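PDB 6QVM: multiheme cytochrome cf from Carboxydothermus ferrireducens DSM 11255, which sits in the S-layer and probably passes electrons through its many c-type hemes to insoluble extracellular iron(III). Local coordinates for residues T128-A133 / K162-N167; T441-Y446 / K453-F458; Y287-Y292 / Q308-S313. One frame throughout, in Å; residues are numbered along the deposited sequence.

Followed from the N terminus, the three contacts come one after another, 1, then 3, then 2, and none nests in or crosses another. Contact 1 joins the starts of helices 129-139 and 165-176, closing a loop of 28 residues, half of them helical, far from the chain's centre. Contact 3 closes a 15-residue loop holding strands 292-295 and 300-303, and ties the turn after strand 279-284 to short helix 310-313 beside a heme c. Contact 2 is the most local, folding the loop after helix 437-449 back onto that helix. Their centres are at least 50 Å apart, with contacts 2 and 3 on opposite sides of the chain's centre, so each ties together only its own neighbourhood of the fold.

Contact 1: T128-A133 / K162-N167; sequences TKQRLA and KAASAN
Two helix beginnings of what is probably an S-layer homology type of helical domain, in keeping with the S-layer-binding part of this cytochrome, meet where Gln130, in the first turn of helix 129-139, faces Asn167, near the start of helix 165-176. The side-chain oxygen of Gln130, OE1, does most of the work. The backbone N of Ala164 donates to Gln130 OE1 over 3.1 Å, arriving in the plane of the carbonyl. A second, straighter bond of 2.8 Å runs from Asn167 ND2 to Gln130 OE1; this donor stands above the carbonyl plane, although the oxygen lies nearly in the plane of the asparagine amide. The two amides are turned almost square to each other, 85° between planes, and the side chains cross at about a right angle.

Glutamine suits the place because it combines reach with a good acceptor. Its CG sits between the backbone N and the carbonyl carbon (chi1 67°), and from there the chain runs straight on to bring OE1 beside the approach to the second helix. With an alanine here, the Ala164 N-H and the Asn167 amide would probably lose the acceptor they share, leaving the buried Asn167 side chain freer to turn. Small Ala163 lets the oxygen come close, its CB 3.5 Å from Gln130 OE1, and touches Pro193 as well. Arg131 gives only its aliphatic part, since its guanidinium is drawn off into a salt bridge with Glu102; Arg131 CG rests 3.8 Å from Asn167 ND2.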
loop_
_atom_site.group_PDB
_atom_site.type_symbol
_atom_site.label_atom_id
_atom_site.label_comp_id
_atom_site.label_asym_id
_atom_site.label_seq_id
_atom_site.Cartn_x
_atom_site.Cartn_y
_atom_site.Cartn_z
ATOM N N THR A 128 21.470 -29.377 -31.521
ATOM C CA THR A 128 21.609 -29.934 -32.857
ATOM C C THR A 128 20.318 -29.733 -33.639
ATOM O O THR A 128 19.259 -29.446 -33.077
ATOM C CB THR A 128 21.969 -31.425 -32.809
ATOM O OG1 THR A 128 20.894 -32.175 -32.230
ATOM C CG2 THR A 128 23.244 -31.645 -31.994
ATOM N N LYS A 129 20.429 -29.903 -34.958
ATOM C CA LYS A 129 19.306 -29.661 -35.853
ATOM C C LYS A 129 18.121 -30.561 -35.532
ATOM O O LYS A 129 16.967 -30.153 -35.706
ATOM C CB LYS A 129 19.765 -29.855 -37.298
ATOM C CG LYS A 129 18.780 -29.409 -38.363
ATOM C CD LYS A 129 19.540 -28.989 -39.606
ATOM C CE LYS A 129 18.630 -28.771 -40.795
ATOM N NZ LYS A 129 19.424 -28.309 -41.964
ATOM N N GLN A 130 18.377 -31.776 -35.046
ATOM C CA GLN A 130 17.271 -32.691 -34.795
ATOM C C GLN A 130 16.590 -32.393 -33.465
ATOM O O GLN A 130 15.367 -32.519 -33.358
ATOM C CB GLN A 130 17.750 -34.144 -34.844
ATOM C CG GLN A 130 18.707 -34.544 -33.728
ATOM C CD GLN A 130 19.134 -35.991 -33.820
ATOM O OE1 GLN A 130 18.304 -36.898 -33.816
ATOM N NE2 GLN A 130 20.439 -36.215 -33.921
ATOM N N ARG A 131 17.347 -31.980 -32.449
ATOM C CA ARG A 131 16.696 -31.679 -31.182
ATOM C C ARG A 131 16.114 -30.272 -31.159
ATOM O O ARG A 131 15.217 -29.994 -30.358
ATOM C CB ARG A 131 17.659 -31.910 -30.019
ATOM C CG ARG A 131 17.380 -33.249 -29.343
ATOM C CD ARG A 131 18.318 -33.620 -28.223
ATOM N NE ARG A 131 17.941 -33.062 -26.922
ATOM C CZ ARG A 131 16.817 -33.351 -26.263
ATOM N NH1 ARG A 131 16.580 -32.809 -25.077
ATOM N NH2 ARG A 131 15.921 -34.178 -26.780
ATOM N N LEU A 132 16.592 -29.380 -32.031
ATOM C CA LEU A 132 15.867 -28.134 -32.252
ATOM C C LEU A 132 14.487 -28.412 -32.832
ATOM O O LEU A 132 13.502 -27.777 -32.440
ATOM C CB LEU A 132 16.654 -27.208 -33.176
ATOM C CG LEU A 132 15.906 -25.944 -33.621
ATOM C CD1 LEU A 132 15.627 -25.032 -32.431
ATOM C CD2 LEU A 132 16.668 -25.200 -34.710
ATOM N N ALA A 133 14.398 -29.356 -33.773
ATOM C CA ALA A 133 13.103 -29.730 -34.330
ATOM C C ALA A 133 12.206 -30.362 -33.274
ATOM O O ALA A 133 10.980 -30.206 -33.327
ATOM C CB ALA A 133 13.293 -30.681 -35.511
ATOM N N LYS A 162 19.403 -41.356 -39.822
ATOM C CA LYS A 162 20.520 -40.876 -39.016
ATOM C C LYS A 162 20.064 -40.054 -37.818
ATOM O O LYS A 162 20.913 -39.565 -37.062
ATOM C CB LYS A 162 21.480 -40.049 -39.874
ATOM C CG LYS A 162 22.565 -40.855 -40.558
ATOM C CD LYS A 162 23.564 -39.943 -41.246
ATOM N N ALA A 163 18.760 -39.874 -37.641
ATOM C CA ALA A 163 18.212 -39.181 -36.486
ATOM C C ALA A 163 17.626 -40.190 -35.514
ATOM O O ALA A 163 17.026 -41.186 -35.931
ATOM C CB ALA A 163 17.131 -38.180 -36.901
ATOM N N ALA A 164 17.808 -39.925 -34.218
ATOM C CA ALA A 164 17.195 -40.753 -33.196
ATOM C C ALA A 164 15.695 -40.797 -33.416
ATOM O O ALA A 164 15.113 -39.882 -34.002
ATOM C CB ALA A 164 17.511 -40.220 -31.800
ATOM N N SER A 165 15.077 -41.880 -32.939
ATOM C CA SER A 165 13.660 -42.130 -33.206
ATOM C C SER A 165 12.784 -40.969 -32.746
ATOM O O SER A 165 11.822 -40.594 -33.429
ATOM C CB SER A 165 13.225 -43.433 -32.538
ATOM O OG SER A 165 13.966 -44.528 -33.050
ATOM N N ALA A 166 13.122 -40.368 -31.605
ATOM C CA ALA A 166 12.297 -39.301 -31.054
ATOM C C ALA A 166 12.163 -38.130 -32.024
ATOM O O ALA A 166 11.076 -37.563 -32.177
ATOM C CB ALA A 166 12.878 -38.837 -29.719
ATOM N N ASN A 167 13.247 -37.776 -32.712
ATOM C CA ASN A 167 13.309 -36.555 -33.502
ATOM C C ASN A 167 12.984 -36.762 -34.978
ATOM O O ASN A 167 12.982 -35.787 -35.734
ATOM C CB ASN A 167 14.704 -35.930 -33.374
ATOM C CG ASN A 167 15.218 -35.925 -31.947
ATOM O OD1 ASN A 167 14.446 -35.799 -30.997
ATOM N ND2 ASN A 167 16.525 -36.080 -31.787
#

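Contact 2: T441-Y446 / K453-F458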
loop_
_atom_site.group_PDB
_atom_site.type_symbol
_atom_site.label_atom_id
_atom_site.label_comp_id
_atom_site.label_asym_id
_atom_site.label_seq_id
_atom_site.Cartn_x
_atom_site.Cartn_y
_atom_site.Cartn_z
ATOM N N THR A 441 6.082 14.010 3.288
ATOM C CA THR A 441 6.786 13.109 2.382
ATOM C C THR A 441 7.717 13.876 1.453
ATOM O O THR A 441 8.825 13.415 1.172
ATOM C CB THR A 441 5.794 12.277 1.576
ATOM O OG1 THR A 441 4.935 13.150 0.831
ATOM C CG2 THR A 441 4.963 11.401 2.501
ATOM N N ALA A 442 7.288 15.048 0.977
ATOM C CA ALA A 442 8.160 15.872 0.146
ATOM C C ALA A 442 9.422 16.258 0.904
ATOM O O ALA A 442 10.538 16.134 0.384
ATOM C CB ALA A 442 7.410 17.114 -0.331
ATOM N N LEU A 443 9.260 16.724 2.145
ATOM C CA LEU A 443 10.408 17.069 2.979
ATOM C C LEU A 443 11.328 15.872 3.171
ATOM O O LEU A 443 12.546 15.973 2.987
ATOM C CB LEU A 443 9.927 17.597 4.328
ATOM C CG LEU A 443 10.961 17.697 5.452
ATOM C CD1 LEU A 443 12.146 18.557 5.043
ATOM C CD2 LEU A 443 10.316 18.239 6.719
ATOM N N GLU A 444 10.759 14.727 3.551
ATOM C CA GLU A 444 11.566 13.529 3.758
ATOM C C GLU A 444 12.279 13.099 2.480
ATOM O O GLU A 444 13.357 12.495 2.545
ATOM C CB GLU A 444 10.687 12.406 4.306
ATOM C CG GLU A 444 10.876 11.068 3.622
ATOM C CD GLU A 444 10.764 9.902 4.588
ATOM O OE1 GLU A 444 9.837 9.894 5.428
ATOM O OE2 GLU A 444 11.617 8.994 4.513
ATOM N N ASP A 445 11.704 13.411 1.313
ATOM C CA ASP A 445 12.386 13.128 0.053
ATOM C C ASP A 445 13.583 14.048 -0.163
ATOM O O ASP A 445 14.584 13.628 -0.753
ATOM C CB ASP A 445 11.410 13.249 -1.117
ATOM C CG ASP A 445 10.564 12.008 -1.295
ATOM O OD1 ASP A 445 10.882 10.974 -0.667
ATOM O OD2 ASP A 445 9.575 12.065 -2.054
ATOM N N TYR A 446 13.488 15.298 0.292
ATOM C CA TYR A 446 14.563 16.265 0.107
ATOM C C TYR A 446 15.750 15.982 1.022
ATOM O O TYR A 446 16.894 16.259 0.648
ATOM C CB TYR A 446 14.019 17.679 0.334
ATOM C CG TYR A 446 15.054 18.774 0.468
ATOM C CD1 TYR A 446 15.608 19.080 1.704
ATOM C CD2 TYR A 446 15.453 19.521 -0.633
ATOM C CE1 TYR A 446 16.544 20.087 1.839
ATOM C CE2 TYR A 446 16.392 20.534 -0.506
ATOM C CZ TYR A 446 16.936 20.812 0.733
ATOM O OH TYR A 446 17.870 21.817 0.869
ATOM N N LYS A 453 21.320 18.610 4.606
ATOM C CA LYS A 453 20.479 19.796 4.591
ATOM C C LYS A 453 19.318 19.575 5.550
ATOM O O LYS A 453 18.860 18.446 5.743
ATOM C CB LYS A 453 19.960 20.110 3.184
ATOM C CG LYS A 453 21.049 20.301 2.133
ATOM C CD LYS A 453 22.280 20.992 2.713
ATOM C CE LYS A 453 22.571 22.322 2.038
ATOM N NZ LYS A 453 23.186 22.148 0.696
ATOM N N THR A 454 18.868 20.657 6.177
ATOM C CA THR A 454 17.915 20.560 7.270
ATOM C C THR A 454 16.495 20.828 6.780
ATOM O O THR A 454 16.250 21.103 5.603
ATOM C CB THR A 454 18.297 21.517 8.399
ATOM O OG1 THR A 454 18.242 22.868 7.925
ATOM C CG2 THR A 454 19.710 21.218 8.893
ATOM N N ALA A 455 15.543 20.727 7.706
ATOM C CA ALA A 455 14.163 21.070 7.389
ATOM C C ALA A 455 14.033 22.541 7.017
ATOM O O ALA A 455 13.239 22.896 6.140
ATOM C CB ALA A 455 13.262 20.729 8.572
ATOM N N ALA A 456 14.827 23.405 7.654
ATOM C CA ALA A 456 14.628 24.843 7.507
ATOM C C ALA A 456 14.856 25.298 6.073
ATOM O O ALA A 456 14.173 26.211 5.593
ATOM C CB ALA A 456 15.541 25.600 8.466
ATOM N N ASP A 457 15.815 24.692 5.374
ATOM C CA ASP A 457 16.170 25.141 4.034
ATOM C C ASP A 457 15.594 24.262 2.927
ATOM O O ASP A 457 15.960 24.441 1.763
ATOM C CB ASP A 457 17.693 25.266 3.890
ATOM C CG ASP A 457 18.401 23.930 3.916
ATOM O OD1 ASP A 457 17.837 22.956 4.446
ATOM O OD2 ASP A 457 19.536 23.855 3.401
ATOM N N PHE A 458 14.714 23.313 3.258
ATOM C CA PHE A 458 13.809 22.786 2.242
ATOM C C PHE A 458 12.668 23.761 1.989
ATOM O O PHE A 458 12.189 23.895 0.858
ATOM C CB PHE A 458 13.250 21.422 2.662
ATOM C CG PHE A 458 12.053 20.982 1.857
ATOM C CD1 PHE A 458 12.197 20.602 0.533
ATOM C CD2 PHE A 458 10.789 20.949 2.425
ATOM C CE1 PHE A 458 11.103 20.199 -0.213
ATOM C CE2 PHE A 458 9.689 20.549 1.682
ATOM C CZ PHE A 458 9.848 20.171 0.363
#
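The phenolic oxygen of Tyr446 lies among Asp457 and Lys453: OH is 3.4 Å from the backbone O of Asp457 and 3.6 Å from Lys453 CB. Tyrosine fits this boundary, with an apolar ring to bury and a polar end beside the more exposed loop. Within the loop, Asp457 OD1 accepts a weak bond from Thr454 N. The buried apolar centre of the contact is Phe458. Phe458 CB sits over one face of the Tyr446 ring, 3.8 Å from the centroid, while the two rings meet obliquely, planes at 47°. Tyr446 CG and Phe458 CD1 are only 3.4 Å apart, and the two side chains slide past each other in opposite directions. With CG anti to the nitrogen of its own backbone (chi1 165°), the Phe458 ring extends to the helix, where Leu443 CA makes a CH-pi contact over its face. Leu443 CD1 packs on Phe458 CD2 at 3.8 Å, and Ala442, small enough to admit the ring, touches Phe458 CZ with its CB. The contact thus folds the loop between helices 437-449 and 473-476 back against the former, where the side chain of Ala442 is about 9 Å from a bound heme c.

Contact 3: Y287-Y292 / Q308-S313; sequences YKYMPY and QNWLVS. With HEC (heme c), chain H.
Three aromatic side chains, Tyr287, Tyr289 and Trp310, set the shape of this contact, each turned differently toward its neighbours. The ring of Tyr287 lies flat against Leu311, which runs beside it in the same direction: Leu311 CD2 sits over the middle of the face, 3.7 Å from the centroid and only 8° off the normal. A branched leucine suits the spot, because one methyl can sit over the centre of the ring in a CH-pi contact. Trp310 meets the same tyrosine rim to rim, with CE3 3.9 Å from Tyr287 CD1. The Tyr287 hydroxyl is bound beyond the contact, by Glu342.

Tyr289 crosses Trp310 at about a right angle, the phenol and the five-membered ring being steeply inclined (80°). Tyr289 OH lies at the indole edge, 3.0 Å from Trp310 CD1, and close to the heme methyl CMB, so that this ring forms part of the heme pocket wall. Gln308 bends its chain at chi2 and brings NE2 within 3.6 Å of the heme CBB.

The backbones hold these groups in register. Lys288 and Asn309 form a single antiparallel bridge as a non-hydrogen-bonded pair, flanked by bonds from Trp310 N to Tyr287 O (2.6 Å) and from Tyr289 N to Gln308 O (3.2 Å). Asn309 then N-caps the short helix, its OD1 accepting from Val312 N, a task well suited to asparagine's short amide.

Helix 310-313, leading into the CXXCH heme-binding motif that starts at Cys314, is thereby fixed to the loop between strands 279-284 and 292-295; Tyr289 and Trp310 pack on strands 270-275 and 279-284, while Tyr287 and Leu311 rest on Tyr340 of strand 339-342.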
loop_
_atom_site.group_PDB
_atom_site.type_symbol
_atom_site.label_atom_id
_atom_site.label_comp_id
_atom_site.label_asym_id
_atom_site.label_seq_id
_atom_site.Cartn_x
_atom_site.Cartn_y
_atom_site.Cartn_z
ATOM N N TYR A 287 -21.831 -19.413 -2.562
ATOM C CA TYR A 287 -21.306 -18.131 -2.096
ATOM C C TYR A 287 -21.977 -17.615 -0.833
ATOM O O TYR A 287 -21.828 -16.425 -0.503
ATOM C CB TYR A 287 -21.378 -17.052 -3.184
ATOM C CG TYR A 287 -20.531 -17.379 -4.381
ATOM C CD1 TYR A 287 -19.181 -17.065 -4.404
ATOM C CD2 TYR A 287 -21.079 -18.015 -5.485
ATOM C CE1 TYR A 287 -18.400 -17.361 -5.498
ATOM C CE2 TYR A 287 -20.307 -18.324 -6.585
ATOM C CZ TYR A 287 -18.966 -17.994 -6.584
ATOM O OH TYR A 287 -18.180 -18.295 -7.667
ATOM N N LYS A 288 -22.700 -18.462 -0.110
ATOM C CA LYS A 288 -23.271 -18.073 1.167
ATOM C C LYS A 288 -22.385 -18.568 2.297
ATOM O O LYS A 288 -21.716 -19.595 2.176
ATOM C CB LYS A 288 -24.685 -18.622 1.343
ATOM C CG LYS A 288 -25.655 -18.183 0.270
ATOM C CD LYS A 288 -27.095 -18.196 0.742
ATOM C CE LYS A 288 -28.033 -17.885 -0.418
ATOM N NZ LYS A 288 -29.355 -17.385 0.057
ATOM N N TYR A 289 -22.388 -17.828 3.401
ATOM C CA TYR A 289 -21.572 -18.217 4.536
ATOM C C TYR A 289 -22.091 -19.516 5.145
ATOM O O TYR A 289 -23.248 -19.904 4.969
ATOM C CB TYR A 289 -21.542 -17.099 5.575
ATOM C CG TYR A 289 -20.725 -15.909 5.128
ATOM C CD1 TYR A 289 -19.339 -15.971 5.097
ATOM C CD2 TYR A 289 -21.337 -14.730 4.723
ATOM C CE1 TYR A 289 -18.586 -14.893 4.689
ATOM C CE2 TYR A 289 -20.589 -13.645 4.309
ATOM C CZ TYR A 289 -19.217 -13.736 4.300
ATOM O OH TYR A 289 -18.468 -12.668 3.887
ATOM N N MET A 290 -21.206 -20.192 5.857
ATOM C CA MET A 290 -21.417 -21.530 6.380
ATOM C C MET A 290 -21.722 -21.488 7.871
ATOM O O MET A 290 -21.458 -20.486 8.542
ATOM C CB MET A 290 -20.178 -22.389 6.113
ATOM C CG MET A 290 -19.727 -22.366 4.661
ATOM S SD MET A 290 -20.165 -23.864 3.770
ATOM C CE MET A 290 -18.671 -24.094 2.831
ATOM N N PRO A 291 -22.304 -22.555 8.426
ATOM C CA PRO A 291 -22.756 -22.498 9.826
ATOM C C PRO A 291 -21.639 -22.413 10.863
ATOM O O PRO A 291 -21.924 -22.035 12.005
ATOM C CB PRO A 291 -23.564 -23.797 9.985
ATOM C CG PRO A 291 -23.059 -24.702 8.913
ATOM C CD PRO A 291 -22.755 -23.790 7.760
ATOM N N TYR A 292 -20.392 -22.747 10.521
ATOM C CA TYR A 292 -19.289 -22.661 11.470
ATOM C C TYR A 292 -18.252 -21.644 11.015
ATOM O O TYR A 292 -18.031 -21.444 9.818
ATOM C CB TYR A 292 -18.584 -24.008 11.665
ATOM C CG TYR A 292 -19.369 -25.061 12.407
ATOM C CD1 TYR A 292 -20.207 -24.732 13.465
ATOM C CD2 TYR A 292 -19.254 -26.398 12.053
ATOM C CE1 TYR A 292 -20.915 -25.709 14.143
ATOM C CE2 TYR A 292 -19.952 -27.379 12.721
ATOM C CZ TYR A 292 -20.782 -27.033 13.767
ATOM O OH TYR A 292 -21.479 -28.018 14.432
ATOM N N GLN A 308 -25.286 -14.228 4.723
ATOM C CA GLN A 308 -25.282 -13.407 3.521
ATOM C C GLN A 308 -24.605 -14.134 2.363
ATOM O O GLN A 308 -23.870 -15.110 2.539
ATOM C CB GLN A 308 -24.571 -12.071 3.767
ATOM C CG GLN A 308 -25.112 -11.249 4.926
ATOM C CD GLN A 308 -24.458 -11.596 6.248
ATOM O OE1 GLN A 308 -24.125 -12.752 6.507
ATOM N NE2 GLN A 308 -24.269 -10.589 7.094
ATOM N N ASN A 309 -24.885 -13.648 1.154
ATOM C CA ASN A 309 -24.125 -14.032 -0.029
ATOM C C ASN A 309 -22.853 -13.193 -0.044
ATOM O O ASN A 309 -22.910 -11.967 -0.193
ATOM C CB ASN A 309 -24.953 -13.832 -1.297
ATOM C CG ASN A 309 -24.256 -14.355 -2.548
ATOM O OD1 ASN A 309 -23.049 -14.168 -2.732
ATOM N ND2 ASN A 309 -25.019 -15.006 -3.418
ATOM N N TRP A 310 -21.705 -13.857 0.110
ATOM C CA TRP A 310 -20.439 -13.137 0.211
ATOM C C TRP A 310 -20.117 -12.418 -1.088
ATOM O O TRP A 310 -19.650 -11.274 -1.078
ATOM C CB TRP A 310 -19.311 -14.097 0.588
ATOM C CG TRP A 310 -17.942 -13.550 0.312
ATOM C CD1 TRP A 310 -17.216 -12.709 1.109
ATOM C CD2 TRP A 310 -17.136 -13.801 -0.845
ATOM N NE1 TRP A 310 -16.009 -12.423 0.520
ATOM C CE2 TRP A 310 -15.932 -13.085 -0.678
ATOM C CE3 TRP A 310 -17.312 -14.569 -2.002
ATOM C CZ2 TRP A 310 -14.913 -13.110 -1.626
ATOM C CZ3 TRP A 310 -16.297 -14.592 -2.942
ATOM C CH2 TRP A 310 -15.114 -13.864 -2.751
ATOM N N LEU A 311 -20.372 -13.071 -2.221
ATOM C CA LEU A 311 -20.036 -12.472 -3.510
ATOM C C LEU A 311 -20.856 -11.215 -3.773
ATOM O O LEU A 311 -20.336 -10.224 -4.300
ATOM C CB LEU A 311 -20.242 -13.497 -4.621
ATOM C CG LEU A 311 -19.724 -13.167 -6.019
ATOM C CD1 LEU A 311 -18.226 -12.918 -6.003
ATOM C CD2 LEU A 311 -20.066 -14.298 -6.982
ATOM N N VAL A 312 -22.138 -11.238 -3.405
ATOM C CA VAL A 312 -23.021 -10.115 -3.691
ATOM C C VAL A 312 -22.826 -9.004 -2.660
ATOM O O VAL A 312 -22.905 -7.812 -2.979
ATOM C CB VAL A 312 -24.485 -10.599 -3.766
ATOM C CG1 VAL A 312 -25.440 -9.415 -3.830
ATOM C CG2 VAL A 312 -24.664 -11.518 -4.955
ATOM N N SER A 313 -22.575 -9.372 -1.405
ATOM C CA SER A 313 -22.621 -8.419 -0.302
ATOM C C SER A 313 -21.260 -8.044 0.281
ATOM O O SER A 313 -21.172 -7.047 1.014
ATOM C CB SER A 313 -23.515 -8.963 0.822
ATOM O OG SER A 313 -24.851 -9.126 0.363
HETATM FE FE HEC H . -15.588 -6.680 5.838
HETATM C CHA HEC H . -12.942 -6.545 8.072
HETATM C CHB HEC H . -16.402 -9.793 7.061
HETATM C CHC HEC H . -18.379 -6.738 3.814
HETATM C CHD HEC H . -14.551 -3.803 4.317
HETATM N NA HEC H . -14.819 -7.933 7.293
HETATM C C1A HEC H . -13.702 -7.693 8.072
HETATM C C2A HEC H . -13.482 -8.851 8.915
HETATM C C3A HEC H . -14.435 -9.750 8.642
HETATM C C4A HEC H . -15.295 -9.190 7.617
HETATM C CMA HEC H . -14.578 -11.138 9.300
HETATM C CAA HEC H . -12.347 -8.994 9.954
HETATM C CBA HEC H . -12.832 -8.327 11.243
HETATM C CGA HEC H . -11.830 -8.516 12.355
HETATM O O1A HEC H . -10.645 -8.111 12.196
HETATM O O2A HEC H . -12.239 -9.058 13.415
HETATM N NB HEC H . -17.090 -8.024 5.469
HETATM C C1B HEC H . -17.281 -9.204 6.169
HETATM C C2B HEC H . -18.572 -9.736 5.786
HETATM C C3B HEC H . -19.126 -8.897 4.885
HETATM C C4B HEC H . -18.197 -7.804 4.670
HETATM C CMB HEC H . -19.152 -11.057 6.337
HETATM C CAB HEC H . -20.494 -9.032 4.171
HETATM C CBB HEC H . -21.669 -9.039 5.177
HETATM N NC HEC H . -16.310 -5.508 4.328
HETATM C C1C HEC H . -17.498 -5.690 3.643
HETATM C C2C HEC H . -17.677 -4.573 2.734
HETATM C C3C HEC H . -16.617 -3.754 2.872
HETATM C C4C HEC H . -15.743 -4.335 3.877
HETATM C CMC HEC H . -18.873 -4.404 1.773
HETATM C CAC HEC H . -16.317 -2.439 2.111
HETATM C CBC HEC H . -17.370 -1.364 2.446
HETATM N ND HEC H . -13.984 -5.401 6.134
HETATM C C1D HEC H . -13.808 -4.233 5.400
HETATM C C2D HEC H . -12.697 -3.507 5.957
HETATM C C3D HEC H . -12.185 -4.358 7.134
HETATM C C4D HEC H . -13.048 -5.514 7.164
HETATM C CMD HEC H . -12.173 -2.162 5.417
HETATM C CAD HEC H . -11.009 -4.071 8.096
HETATM C CBD HEC H . -11.199 -2.713 8.778
HETATM C CGD HEC H . -12.227 -2.816 9.874
HETATM O O1D HEC H . -12.545 -3.959 10.274
HETATM O O2D HEC H . -12.727 -1.768 10.350
#